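Local coordinates for protein mycobacterial cidal antitoxin MbcA (PDB 6FKG) that neutralises its cognate toxin MbcT, an NAD+ phosphorylase, by blocking access to the toxin active site, at residues Val76-Ser80 with Lys89-Leu93; Ala15-Leu21 with Leu58-Asp63; Val26-Val30 with Arg54-Leu58. One frame throughout, in Å; residues are numbered along the deposited sequence.

Contact 1. Residues Val76-Ser80 with Lys89-Leu93; sequences VWMFS and KPADL
P90 lies over one face of the W77 indole, with CG 3.6 Å from the centroid of the six-membered ring and only 12° off the ring normal, a CH-pi contact. CB of the proline follows toward the rim of the ring, 3.5 Å from CZ3 of W77. With CG anti to the backbone N (chi1 -175°), W77 swings its indole toward the proline, although its CB bond is not aimed there. Two smaller groups meet the F79 ring. M78 CB sits above one face, offset toward the rim, while the methyl CB of A91 approaches obliquely, 3.7 Å from CE1 of F79.

The backbone supplies the polar link. A91 N, in the first turn of helix 90-95, donates to M78 O at 2.9 Å with the donor in the carbonyl plane. M78 belongs to the last turn of helix 71-78. N-H groups in the first turn of a helix and C=O groups in the last generally lack intrahelical partners, and here one of each is paired across the contact. This is the connection between two successive helices of the C-terminal toxin-binding domain: the chain leaves one helix, runs through residues 79-89, and enters the next with K89 at the N-cap and P90 directly after it. The end of helix 71-78 is tied further by S80 OG, which donates to V76 O from above its carbonyl plane, on the face opposite F79 N.

M78, bent at chi2 and chi3, brings CE to 4.1 Å from A91 CB, and SD passes P90 CB more loosely. K89 runs extended alongside the F79 carbonyl, with CD 3.4 Å from F79 O. W77 also packs on V102, L105 and M109 of helix 99-110, and touches A77 of the neighbouring MbcT chain.

Contact 2. Residues Ala15-Leu21 with Leu58-Asp63; sequences AIERLGL and LAYVAD
A close-packed helix pair, with A15 of helix 7-19 set against A59 and A62 of helix 52-65, forms the central part of this antitoxin. The short axes of 15-19 and 58-63 approach to 8.7 Å and cross at 45°, a spacing that small side chains permit. A15 CB lies 3.9 Å from A59 CB, and A62 CB approaches the A15 carbonyl oxygen. Larger side chains, from I16 to L21 just past the helix end, continue the seam. L19 places CD2 3.7 Å from A62 CB. I16 CD1 reaches L58 CD2, the two side chains crossing at about a right angle, whereas L21 meets L58 tip to tip, CD1 against CD2 at 4.0 Å.

At the more exposed margin R18 and D63 form a salt bridge. NH2 of R18 donates to the syn lone pair of D63 OD1 at 3.0 Å, in an almost straight bond (177°), with the two flat groups nearly coplanar. A bend at chi3 turns the arginine end back over A15, whose N lies above one guanidinium face. A water donates to A15 O and weakly to the same OD1. Y60, on the side of its helix turned away from this seam, hydrogen-bonds H133 of the MbcT chain. One carboxylate oxygen thus takes an ionic bond and a weak water bond, an environment that would probably favour the charged form of D63 beside an otherwise apolar interface.

Contact 3. Residues Val26-Val30 with Arg54-Leu58; sequences VGDIV and RLIEL
V26, I29 and V30 on helix 23-30 meet R54, L55 and L58 on helix 52-65 almost wholly through aliphatic groups. V26 points its CG1 between two leucines: it touches L55 CD2 at 3.6 Å, the two side chains crossing at about a right angle, and reaches L58 CD2 at 3.9 Å. I29 brings its CD1 across the forked end of L58, 4.0 Å from CD1, so that V26 and I29 both bear on the same leucine. V30 works differently. Its CG1, anti to the carbonyl carbon (chi1 -53°), comes down on the backbone of the other helix, 3.6 Å from L55 N, and also meets L55 CD2. The aliphatic base of R54 completes the row, its CB lying 3.9 Å from V30 CG1.

No hydrogen bond crosses between the two segments; the charged side chains of R54 and E57 find their partners along their own helix and beyond it. R54 CB points at the neighbouring helix, but its chain bends at chi2 and leads the guanidinium away, where NH1 forms a salt bridge with E57 OE1 one turn on, at 3.0 Å. That bond is bent (132°) and tilted from the guanidinium plane. R54 NE is held by the carbonyl oxygen of R95, and E57 OE2 by Q53.

The short axes lie 9.7 Å apart and their directions differ by 119°, so the helices cross steeply. V26 and V30 also rest on V37 of helix 34-41, and L55 on W40. Two short consecutive helices packed on a longer one in this way are consistent with the helix-turn-helix bundle expected of an Xre-type protein.

In the fold
Helix 52-65 is the common element: contacts 2 and 3 share it and meet at L58, their centres about 10 Å apart. V26 bridges them, its CG2 lying 3.8 Å from I16 CG2 and equally far from L21 CB. Contact 1, later in the chain, is centred about 12 Å from each, yet abuts both. M78 CE is 3.9 Å from L58 CD1, F79 CE2 packs on L21 CD2, and A91 O meets I29 CG1. Through these touches the helix ends of contact 1 are packed against the N-terminal helices. W77, S80 and D63 touch MbcT, the toxin whose active site the antitoxin blocks, from within contacts 1 and 2; Y60 and I56 do so from the far side of helix 52-65.

Contact 1. Residues Val76-Ser80 with Lys89-Leu93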
ATOM      1  N   VAL C  76       0.326  32.928 -17.912  1.00 34.84           N
ATOM      2  CA  VAL C  76       1.742  32.607 -17.729  1.00 35.64           C
ATOM      3  C   VAL C  76       2.000  31.878 -16.404  1.00 32.68           C
ATOM      4  O   VAL C  76       2.776  30.920 -16.329  1.00 30.96           O
ATOM      5  CB  VAL C  76       2.602  33.889 -17.763  1.00 39.19           C
ATOM      6  CG1 VAL C  76       4.059  33.579 -17.422  1.00 44.25           C
ATOM      7  CG2 VAL C  76       2.479  34.593 -19.132  1.00 38.82           C
ATOM      8  N   TRP C  77       1.363  32.358 -15.350  1.00 30.98           N
ATOM      9  CA  TRP C  77       1.535  31.781 -14.003  1.00 30.64           C
ATOM     10  C   TRP C  77       1.205  30.289 -13.942  1.00 34.38           C
ATOM     11  O   TRP C  77       1.879  29.520 -13.246  1.00 30.75           O
ATOM     12  CB  TRP C  77       0.648  32.544 -13.020  1.00 27.64           C
ATOM     13  CG  TRP C  77       0.779  32.184 -11.585  1.00 29.30           C
ATOM     14  CD1 TRP C  77       1.656  32.724 -10.679  1.00 30.04           C
ATOM     15  CD2 TRP C  77      -0.044  31.258 -10.851  1.00 30.13           C
ATOM     16  NE1 TRP C  77       1.436  32.170  -9.428  1.00 30.39           N
ATOM     17  CE2 TRP C  77       0.406  31.266  -9.514  1.00 29.26           C
ATOM     18  CE3 TRP C  77      -1.094  30.400 -11.206  1.00 30.21           C
ATOM     19  CZ2 TRP C  77      -0.169  30.463  -8.522  1.00 30.87           C
ATOM     20  CZ3 TRP C  77      -1.673  29.606 -10.213  1.00 29.82           C
ATOM     21  CH2 TRP C  77      -1.211  29.648  -8.892  1.00 28.32           C
ATOM     22  N   MET C  78       0.178  29.879 -14.684  1.00 28.50           N
ATOM     23  CA  MET C  78      -0.227  28.473 -14.693  1.00 29.24           C
ATOM     24  C   MET C  78       0.903  27.585 -15.186  1.00 34.64           C
ATOM     25  O   MET C  78       1.011  26.441 -14.744  1.00 33.62           O
ATOM     26  CB  MET C  78      -1.467  28.255 -15.570  1.00 32.15           C
ATOM     27  CG  MET C  78      -2.737  28.853 -15.019  1.00 36.29           C
ATOM     28  SD  MET C  78      -3.318  27.990 -13.552  1.00 33.10           S
ATOM     29  CE  MET C  78      -3.669  26.370 -14.218  1.00 31.66           C
ATOM     30  N   PHE C  79       1.766  28.113 -16.064  1.00 33.13           N
ATOM     31  CA  PHE C  79       2.792  27.271 -16.685  1.00 34.54           C
ATOM     32  C   PHE C  79       4.209  27.632 -16.260  1.00 38.34           C
ATOM     33  O   PHE C  79       5.188  27.173 -16.853  1.00 37.14           O
ATOM     34  CB  PHE C  79       2.644  27.333 -18.211  1.00 36.39           C
ATOM     35  CG  PHE C  79       1.256  26.990 -18.664  1.00 38.04           C
ATOM     36  CD1 PHE C  79       0.820  25.676 -18.633  1.00 37.98           C
ATOM     37  CD2 PHE C  79       0.368  27.983 -19.055  1.00 35.44           C
ATOM     38  CE1 PHE C  79      -0.469  25.352 -19.004  1.00 40.94           C
ATOM     39  CE2 PHE C  79      -0.921  27.667 -19.436  1.00 37.16           C
ATOM     40  CZ  PHE C  79      -1.344  26.352 -19.408  1.00 40.89           C
ATOM     41  N   SER C  80       4.315  28.434 -15.208  1.00 39.17           N
ATOM     42  CA  SER C  80       5.616  28.847 -14.708  1.00 35.99           C
ATOM     43  C   SER C  80       5.981  28.054 -13.475  1.00 32.60           C
ATOM     44  O   SER C  80       5.198  28.002 -12.522  1.00 33.31           O
ATOM     45  CB  SER C  80       5.623  30.336 -14.379  1.00 39.35           C
ATOM     46  OG  SER C  80       5.333  31.115 -15.526  1.00 43.43           O
ATOM     47  N   LYS C  89       4.944  23.624 -11.715  1.00 33.42           N
ATOM     48  CA  LYS C  89       3.952  24.466 -12.379  1.00 31.78           C
ATOM     49  C   LYS C  89       2.568  24.217 -11.785  1.00 31.77           C
ATOM     50  O   LYS C  89       2.178  23.058 -11.622  1.00 32.57           O
ATOM     51  CB  LYS C  89       3.904  24.174 -13.878  1.00 33.23           C
ATOM     52  CG  LYS C  89       5.213  24.409 -14.641  1.00 34.86           C
ATOM     53  CD  LYS C  89       5.109  23.832 -16.039  1.00 34.52           C
ATOM     54  CE  LYS C  89       6.470  23.814 -16.723  1.00 39.55           C
ATOM     55  NZ  LYS C  89       6.400  23.328 -18.127  1.00 42.92           N
ATOM     56  N   PRO C  90       1.815  25.292 -11.482  1.00 27.09           N
ATOM     57  CA  PRO C  90       0.430  25.092 -11.011  1.00 32.64           C
ATOM     58  C   PRO C  90      -0.411  24.182 -11.923  1.00 36.65           C
ATOM     59  O   PRO C  90      -1.193  23.372 -11.414  1.00 33.32           O
ATOM     60  CB  PRO C  90      -0.140  26.518 -10.993  1.00 31.93           C
ATOM     61  CG  PRO C  90       1.092  27.397 -10.737  1.00 28.07           C
ATOM     62  CD  PRO C  90       2.231  26.712 -11.430  1.00 29.72           C
ATOM     63  N   ALA C  91      -0.254  24.309 -13.239  1.00 36.71           N
ATOM     64  CA  ALA C  91      -1.000  23.459 -14.171  1.00 36.36           C
ATOM     65  C   ALA C  91      -0.695  21.971 -13.970  1.00 32.49           C
ATOM     66  O   ALA C  91      -1.585  21.130 -14.101  1.00 34.15           O
ATOM     67  CB  ALA C  91      -0.712  23.864 -15.618  1.00 33.39           C
ATOM     68  N   ASP C  92       0.552  21.643 -13.650  1.00 29.76           N
ATOM     69  CA  ASP C  92       0.930  20.261 -13.393  1.00 31.88           C
ATOM     70  C   ASP C  92       0.352  19.778 -12.053  1.00 35.39           C
ATOM     71  O   ASP C  92      -0.067  18.630 -11.939  1.00 34.11           O
ATOM     72  CB  ASP C  92       2.452  20.096 -13.416  1.00 37.31           C
ATOM     73  CG  ASP C  92       3.052  20.327 -14.811  1.00 43.62           C
ATOM     74  OD1 ASP C  92       2.306  20.310 -15.817  1.00 40.15           O
ATOM     75  OD2 ASP C  92       4.277  20.530 -14.896  1.00 38.04           O
ATOM     76  N   LEU C  93       0.295  20.646 -11.047  1.00 30.58           N
ATOM     77  CA  LEU C  93      -0.382  20.257  -9.804  1.00 28.18           C
ATOM     78  C   LEU C  93      -1.850  19.948 -10.065  1.00 30.73           C
ATOM     79  O   LEU C  93      -2.404  18.968  -9.536  1.00 31.22           O
ATOM     80  CB  LEU C  93      -0.257  21.349  -8.731  1.00 28.89           C
ATOM     81  CG  LEU C  93       0.946  21.168  -7.793  1.00 35.22           C
ATOM     82  CD1 LEU C  93       2.246  21.458  -8.536  1.00 36.03           C
ATOM     83  CD2 LEU C  93       0.815  22.045  -6.547  1.00 33.17           C
TER

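Contact 2. Residues Ala15-Leu21 with Leu58-Asp63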
ATOM      1  N   ALA C  15     -14.915  29.789 -17.480  1.00 35.70           N
ATOM      2  CA  ALA C  15     -13.720  29.890 -16.647  1.00 35.10           C
ATOM      3  C   ALA C  15     -12.443  29.674 -17.480  1.00 38.77           C
ATOM      4  O   ALA C  15     -11.480  30.426 -17.350  1.00 37.93           O
ATOM      5  CB  ALA C  15     -13.788  28.887 -15.489  1.00 33.98           C
ATOM      6  N   ILE C  16     -12.454  28.663 -18.345  1.00 37.40           N
ATOM      7  CA  ILE C  16     -11.315  28.378 -19.233  1.00 40.54           C
ATOM      8  C   ILE C  16     -10.990  29.528 -20.182  1.00 40.99           C
ATOM      9  O   ILE C  16      -9.829  29.909 -20.347  1.00 42.21           O
ATOM     10  CB  ILE C  16     -11.571  27.116 -20.094  1.00 40.22           C
ATOM     11  CG1 ILE C  16     -11.686  25.879 -19.207  1.00 48.46           C
ATOM     12  CG2 ILE C  16     -10.465  26.930 -21.149  1.00 41.08           C
ATOM     13  CD1 ILE C  16     -10.594  25.767 -18.180  1.00 56.16           C
ATOM     14  N   GLU C  17     -12.019  30.062 -20.823  1.00 43.79           N
ATOM     15  CA  GLU C  17     -11.818  31.087 -21.828  1.00 47.37           C
ATOM     16  C   GLU C  17     -11.324  32.382 -21.197  1.00 49.30           C
ATOM     17  O   GLU C  17     -10.525  33.107 -21.799  1.00 45.15           O
ATOM     18  CB  GLU C  17     -13.105  31.320 -22.620  1.00 47.54           C
ATOM     19  CG  GLU C  17     -13.478  30.151 -23.525  1.00 51.93           C
ATOM     20  CD  GLU C  17     -12.308  29.668 -24.386  1.00 58.02           C
ATOM     21  OE1 GLU C  17     -11.627  30.513 -25.012  1.00 60.80           O
ATOM     22  OE2 GLU C  17     -12.073  28.439 -24.431  1.00 50.68           O
ATOM     23  N   ARG C  18     -11.786  32.669 -19.982  1.00 44.02           N
ATOM     24  CA  ARG C  18     -11.361  33.888 -19.297  1.00 46.40           C
ATOM     25  C   ARG C  18      -9.862  33.843 -18.993  1.00 41.35           C
ATOM     26  O   ARG C  18      -9.197  34.872 -18.959  1.00 41.79           O
ATOM     27  CB  ARG C  18     -12.171  34.107 -18.015  1.00 44.44           C
ATOM     28  CG  ARG C  18     -13.573  34.652 -18.275  1.00 58.00           C
ATOM     29  CD  ARG C  18     -14.276  35.080 -16.997  1.00 56.93           C
ATOM     30  NE  ARG C  18     -14.574  33.950 -16.119  1.00 49.04           N
ATOM     31  CZ  ARG C  18     -15.668  33.199 -16.209  1.00 56.05           C
ATOM     32  NH1 ARG C  18     -16.576  33.451 -17.146  1.00 58.57           N
ATOM     33  NH2 ARG C  18     -15.856  32.195 -15.361  1.00 49.20           N
ATOM     34  N   LEU C  19      -9.334  32.641 -18.801  1.00 42.80           N
ATOM     35  CA  LEU C  19      -7.913  32.466 -18.523  1.00 42.57           C
ATOM     36  C   LEU C  19      -7.100  32.355 -19.817  1.00 39.88           C
ATOM     37  O   LEU C  19      -5.880  32.477 -19.807  1.00 44.26           O
ATOM     38  CB  LEU C  19      -7.706  31.228 -17.656  1.00 40.52           C
ATOM     39  CG  LEU C  19      -6.308  30.809 -17.196  1.00 38.70           C
ATOM     40  CD1 LEU C  19      -5.630  31.926 -16.447  1.00 45.64           C
ATOM     41  CD2 LEU C  19      -6.433  29.558 -16.309  1.00 41.19           C
ATOM     42  N   GLY C  20      -7.785  32.118 -20.930  1.00 43.23           N
ATOM     43  CA  GLY C  20      -7.132  32.080 -22.232  1.00 42.83           C
ATOM     44  C   GLY C  20      -6.387  30.797 -22.547  1.00 41.49           C
ATOM     45  O   GLY C  20      -5.500  30.778 -23.407  1.00 40.32           O
ATOM     46  N   LEU C  21      -6.736  29.712 -21.857  1.00 37.24           N
ATOM     47  CA  LEU C  21      -6.102  28.432 -22.134  1.00 41.86           C
ATOM     48  C   LEU C  21      -6.482  27.916 -23.516  1.00 46.01           C
ATOM     49  O   LEU C  21      -7.589  28.147 -24.001  1.00 41.23           O
ATOM     50  CB  LEU C  21      -6.488  27.398 -21.080  1.00 40.49           C
ATOM     51  CG  LEU C  21      -6.122  27.776 -19.640  1.00 41.37           C
ATOM     52  CD1 LEU C  21      -6.385  26.593 -18.715  1.00 43.89           C
ATOM     53  CD2 LEU C  21      -4.682  28.256 -19.525  1.00 38.31           C
ATOM     54  N   LEU C  58      -9.863  22.452 -12.559  1.00 27.99           N
ATOM     55  CA  LEU C  58      -9.201  23.505 -13.337  1.00 31.39           C
ATOM     56  C   LEU C  58     -10.046  24.782 -13.385  1.00 31.50           C
ATOM     57  O   LEU C  58      -9.517  25.894 -13.273  1.00 28.06           O
ATOM     58  CB  LEU C  58      -8.915  23.005 -14.746  1.00 30.75           C
ATOM     59  CG  LEU C  58      -8.272  24.011 -15.698  1.00 30.33           C
ATOM     60  CD1 LEU C  58      -6.938  24.549 -15.137  1.00 27.89           C
ATOM     61  CD2 LEU C  58      -8.075  23.359 -17.079  1.00 32.33           C
ATOM     62  N   ALA C  59     -11.361  24.627 -13.549  1.00 32.37           N
ATOM     63  CA  ALA C  59     -12.272  25.772 -13.500  1.00 29.61           C
ATOM     64  C   ALA C  59     -12.226  26.468 -12.133  1.00 30.87           C
ATOM     65  O   ALA C  59     -12.181  27.703 -12.070  1.00 30.79           O
ATOM     66  CB  ALA C  59     -13.715  25.334 -13.845  1.00 31.33           C
ATOM     67  N   TYR C  60     -12.221  25.697 -11.039  1.00 32.03           N
ATOM     68  CA  TYR C  60     -12.009  26.293  -9.710  1.00 30.88           C
ATOM     69  C   TYR C  60     -10.775  27.185  -9.689  1.00 30.28           C
ATOM     70  O   TYR C  60     -10.808  28.315  -9.197  1.00 30.68           O
ATOM     71  CB  TYR C  60     -11.806  25.241  -8.623  1.00 26.01           C
ATOM     72  CG  TYR C  60     -13.002  24.369  -8.312  1.00 30.28           C
ATOM     73  CD1 TYR C  60     -14.293  24.748  -8.667  1.00 32.57           C
ATOM     74  CD2 TYR C  60     -12.825  23.147  -7.680  1.00 31.43           C
ATOM     75  CE1 TYR C  60     -15.383  23.930  -8.380  1.00 34.26           C
ATOM     76  CE2 TYR C  60     -13.899  22.326  -7.392  1.00 37.38           C
ATOM     77  CZ  TYR C  60     -15.173  22.716  -7.745  1.00 39.65           C
ATOM     78  OH  TYR C  60     -16.226  21.873  -7.449  1.00 41.08           O
ATOM     79  N   VAL C  61      -9.671  26.633 -10.174  1.00 28.55           N
ATOM     80  CA  VAL C  61      -8.396  27.327 -10.105  1.00 28.22           C
ATOM     81  C   VAL C  61      -8.394  28.571 -10.989  1.00 31.23           C
ATOM     82  O   VAL C  61      -7.936  29.637 -10.565  1.00 28.88           O
ATOM     83  CB  VAL C  61      -7.242  26.389 -10.491  1.00 27.65           C
ATOM     84  CG1 VAL C  61      -5.987  27.178 -10.729  1.00 28.30           C
ATOM     85  CG2 VAL C  61      -7.008  25.367  -9.365  1.00 26.85           C
ATOM     86  N   ALA C  62      -8.911  28.435 -12.209  1.00 29.98           N
ATOM     87  CA  ALA C  62      -8.974  29.568 -13.126  1.00 28.77           C
ATOM     88  C   ALA C  62      -9.791  30.718 -12.533  1.00 32.91           C
ATOM     89  O   ALA C  62      -9.388  31.884 -12.600  1.00 32.31           O
ATOM     90  CB  ALA C  62      -9.564  29.143 -14.439  1.00 27.36           C
ATOM     91  N   ASP C  63     -10.948  30.395 -11.972  1.00 29.42           N
ATOM     92  CA  ASP C  63     -11.789  31.425 -11.384  1.00 33.12           C
ATOM     93  C   ASP C  63     -11.123  32.055 -10.163  1.00 33.49           C
ATOM     94  O   ASP C  63     -11.177  33.272  -9.995  1.00 33.25           O
ATOM     95  CB  ASP C  63     -13.152  30.861 -11.007  1.00 38.97           C
ATOM     96  CG  ASP C  63     -14.123  30.861 -12.171  1.00 49.43           C
ATOM     97  OD1 ASP C  63     -13.853  31.551 -13.184  1.00 45.59           O
ATOM     98  OD2 ASP C  63     -15.156  30.170 -12.069  1.00 59.95           O
TER
HETATM   99  O   HOH W   1     -11.331  32.028 -15.371  1.00 43.92           O

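Contact 3. Residues Val26-Val30 with Arg54-Leu58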
ATOM      1  N   VAL C  26      -5.556  22.576 -21.964  1.00 35.75           N
ATOM      2  CA  VAL C  26      -6.577  21.961 -21.122  1.00 34.45           C
ATOM      3  C   VAL C  26      -6.519  20.450 -21.247  1.00 35.04           C
ATOM      4  O   VAL C  26      -6.554  19.748 -20.246  1.00 37.56           O
ATOM      5  CB  VAL C  26      -7.989  22.442 -21.469  1.00 34.86           C
ATOM      6  CG1 VAL C  26      -9.001  21.768 -20.544  1.00 39.45           C
ATOM      7  CG2 VAL C  26      -8.076  23.964 -21.318  1.00 34.53           C
ATOM      8  N   GLY C  27      -6.444  19.957 -22.479  1.00 36.77           N
ATOM      9  CA  GLY C  27      -6.322  18.533 -22.722  1.00 37.87           C
ATOM     10  C   GLY C  27      -5.203  17.875 -21.931  1.00 48.74           C
ATOM     11  O   GLY C  27      -5.376  16.797 -21.373  1.00 37.32           O
ATOM     12  N   ASP C  28      -4.048  18.530 -21.874  1.00 40.49           N
ATOM     13  CA  ASP C  28      -2.926  18.002 -21.111  1.00 43.81           C
ATOM     14  C   ASP C  28      -3.202  17.965 -19.617  1.00 43.05           C
ATOM     15  O   ASP C  28      -2.702  17.089 -18.923  1.00 41.89           O
ATOM     16  CB  ASP C  28      -1.659  18.818 -21.392  1.00 48.23           C
ATOM     17  CG  ASP C  28      -1.122  18.586 -22.800  1.00 57.24           C
ATOM     18  OD1 ASP C  28      -1.420  17.516 -23.381  1.00 52.44           O
ATOM     19  OD2 ASP C  28      -0.406  19.467 -23.327  1.00 68.91           O
ATOM     20  N   ILE C  29      -4.008  18.903 -19.120  1.00 35.65           N
ATOM     21  CA  ILE C  29      -4.311  18.950 -17.692  1.00 33.19           C
ATOM     22  C   ILE C  29      -5.382  17.911 -17.319  1.00 40.86           C
ATOM     23  O   ILE C  29      -5.341  17.331 -16.234  1.00 35.65           O
ATOM     24  CB  ILE C  29      -4.776  20.367 -17.261  1.00 33.07           C
ATOM     25  CG1 ILE C  29      -3.624  21.371 -17.387  1.00 36.90           C
ATOM     26  CG2 ILE C  29      -5.351  20.362 -15.833  1.00 33.04           C
ATOM     27  CD1 ILE C  29      -4.081  22.830 -17.383  1.00 36.89           C
ATOM     28  N   VAL C  30      -6.325  17.656 -18.223  1.00 35.95           N
ATOM     29  CA  VAL C  30      -7.473  16.810 -17.878  1.00 38.60           C
ATOM     30  C   VAL C  30      -7.428  15.459 -18.565  1.00 40.99           C
ATOM     31  O   VAL C  30      -8.415  14.719 -18.551  1.00 43.86           O
ATOM     32  CB  VAL C  30      -8.818  17.497 -18.223  1.00 34.13           C
ATOM     33  CG1 VAL C  30      -8.867  18.876 -17.578  1.00 32.60           C
ATOM     34  CG2 VAL C  30      -9.016  17.604 -19.737  1.00 38.79           C
ATOM     35  N   ARG C  54     -11.157  16.626 -13.188  1.00 35.58           N
ATOM     36  CA  ARG C  54     -10.036  17.541 -13.406  1.00 31.40           C
ATOM     37  C   ARG C  54     -10.470  18.829 -14.110  1.00 33.48           C
ATOM     38  O   ARG C  54      -9.941  19.895 -13.812  1.00 33.59           O
ATOM     39  CB  ARG C  54      -8.927  16.866 -14.217  1.00 33.00           C
ATOM     40  CG  ARG C  54      -8.174  15.791 -13.466  1.00 35.64           C
ATOM     41  CD  ARG C  54      -7.259  16.371 -12.390  1.00 38.06           C
ATOM     42  NE  ARG C  54      -6.539  15.275 -11.754  1.00 40.88           N
ATOM     43  CZ  ARG C  54      -6.970  14.615 -10.685  1.00 45.13           C
ATOM     44  NH1 ARG C  54      -8.109  14.966 -10.089  1.00 38.28           N
ATOM     45  NH2 ARG C  54      -6.253  13.608 -10.205  1.00 40.33           N
ATOM     46  N   LEU C  55     -11.417  18.734 -15.043  1.00 34.21           N
ATOM     47  CA  LEU C  55     -11.942  19.928 -15.706  1.00 35.82           C
ATOM     48  C   LEU C  55     -12.571  20.876 -14.689  1.00 34.25           C
ATOM     49  O   LEU C  55     -12.379  22.097 -14.740  1.00 33.29           O
ATOM     50  CB  LEU C  55     -12.980  19.561 -16.771  1.00 32.06           C
ATOM     51  CG  LEU C  55     -12.602  19.433 -18.242  1.00 41.81           C
ATOM     52  CD1 LEU C  55     -13.852  19.112 -19.027  1.00 42.28           C
ATOM     53  CD2 LEU C  55     -11.951  20.705 -18.765  1.00 43.62           C
ATOM     54  N   ILE C  56     -13.324  20.313 -13.750  1.00 30.69           N
ATOM     55  CA  ILE C  56     -13.965  21.138 -12.743  1.00 30.49           C
ATOM     56  C   ILE C  56     -12.924  21.755 -11.822  1.00 31.56           C
ATOM     57  O   ILE C  56     -13.010  22.940 -11.471  1.00 29.84           O
ATOM     58  CB  ILE C  56     -14.980  20.329 -11.927  1.00 30.49           C
ATOM     59  CG1 ILE C  56     -16.120  19.896 -12.846  1.00 33.42           C
ATOM     60  CG2 ILE C  56     -15.489  21.146 -10.749  1.00 36.10           C
ATOM     61  CD1 ILE C  56     -16.974  18.776 -12.278  1.00 46.85           C
ATOM     62  N   GLU C  57     -11.922  20.967 -11.447  1.00 31.04           N
ATOM     63  CA  GLU C  57     -10.871  21.480 -10.580  1.00 28.75           C
ATOM     64  C   GLU C  57     -10.100  22.613 -11.271  1.00 31.81           C
ATOM     65  O   GLU C  57      -9.751  23.617 -10.652  1.00 28.18           O
ATOM     66  CB  GLU C  57      -9.942  20.347 -10.164  1.00 28.38           C
ATOM     67  CG  GLU C  57     -10.653  19.368  -9.214  1.00 31.58           C
ATOM     68  CD  GLU C  57      -9.948  18.036  -9.085  1.00 37.52           C
ATOM     69  OE1 GLU C  57      -8.920  17.828  -9.756  1.00 33.40           O
ATOM     70  OE2 GLU C  57     -10.423  17.184  -8.306  1.00 37.69           O
ATOM     71  N   LEU C  58      -9.863  22.452 -12.559  1.00 27.99           N
ATOM     72  CA  LEU C  58      -9.201  23.505 -13.337  1.00 31.39           C
ATOM     73  C   LEU C  58     -10.046  24.782 -13.385  1.00 31.50           C
ATOM     74  O   LEU C  58      -9.517  25.894 -13.273  1.00 28.06           O
ATOM     75  CB  LEU C  58      -8.915  23.005 -14.746  1.00 30.75           C
ATOM     76  CG  LEU C  58      -8.272  24.011 -15.698  1.00 30.33           C
ATOM     77  CD1 LEU C  58      -6.938  24.549 -15.137  1.00 27.89           C
ATOM     78  CD2 LEU C  58      -8.075  23.359 -17.079  1.00 32.33           C
TER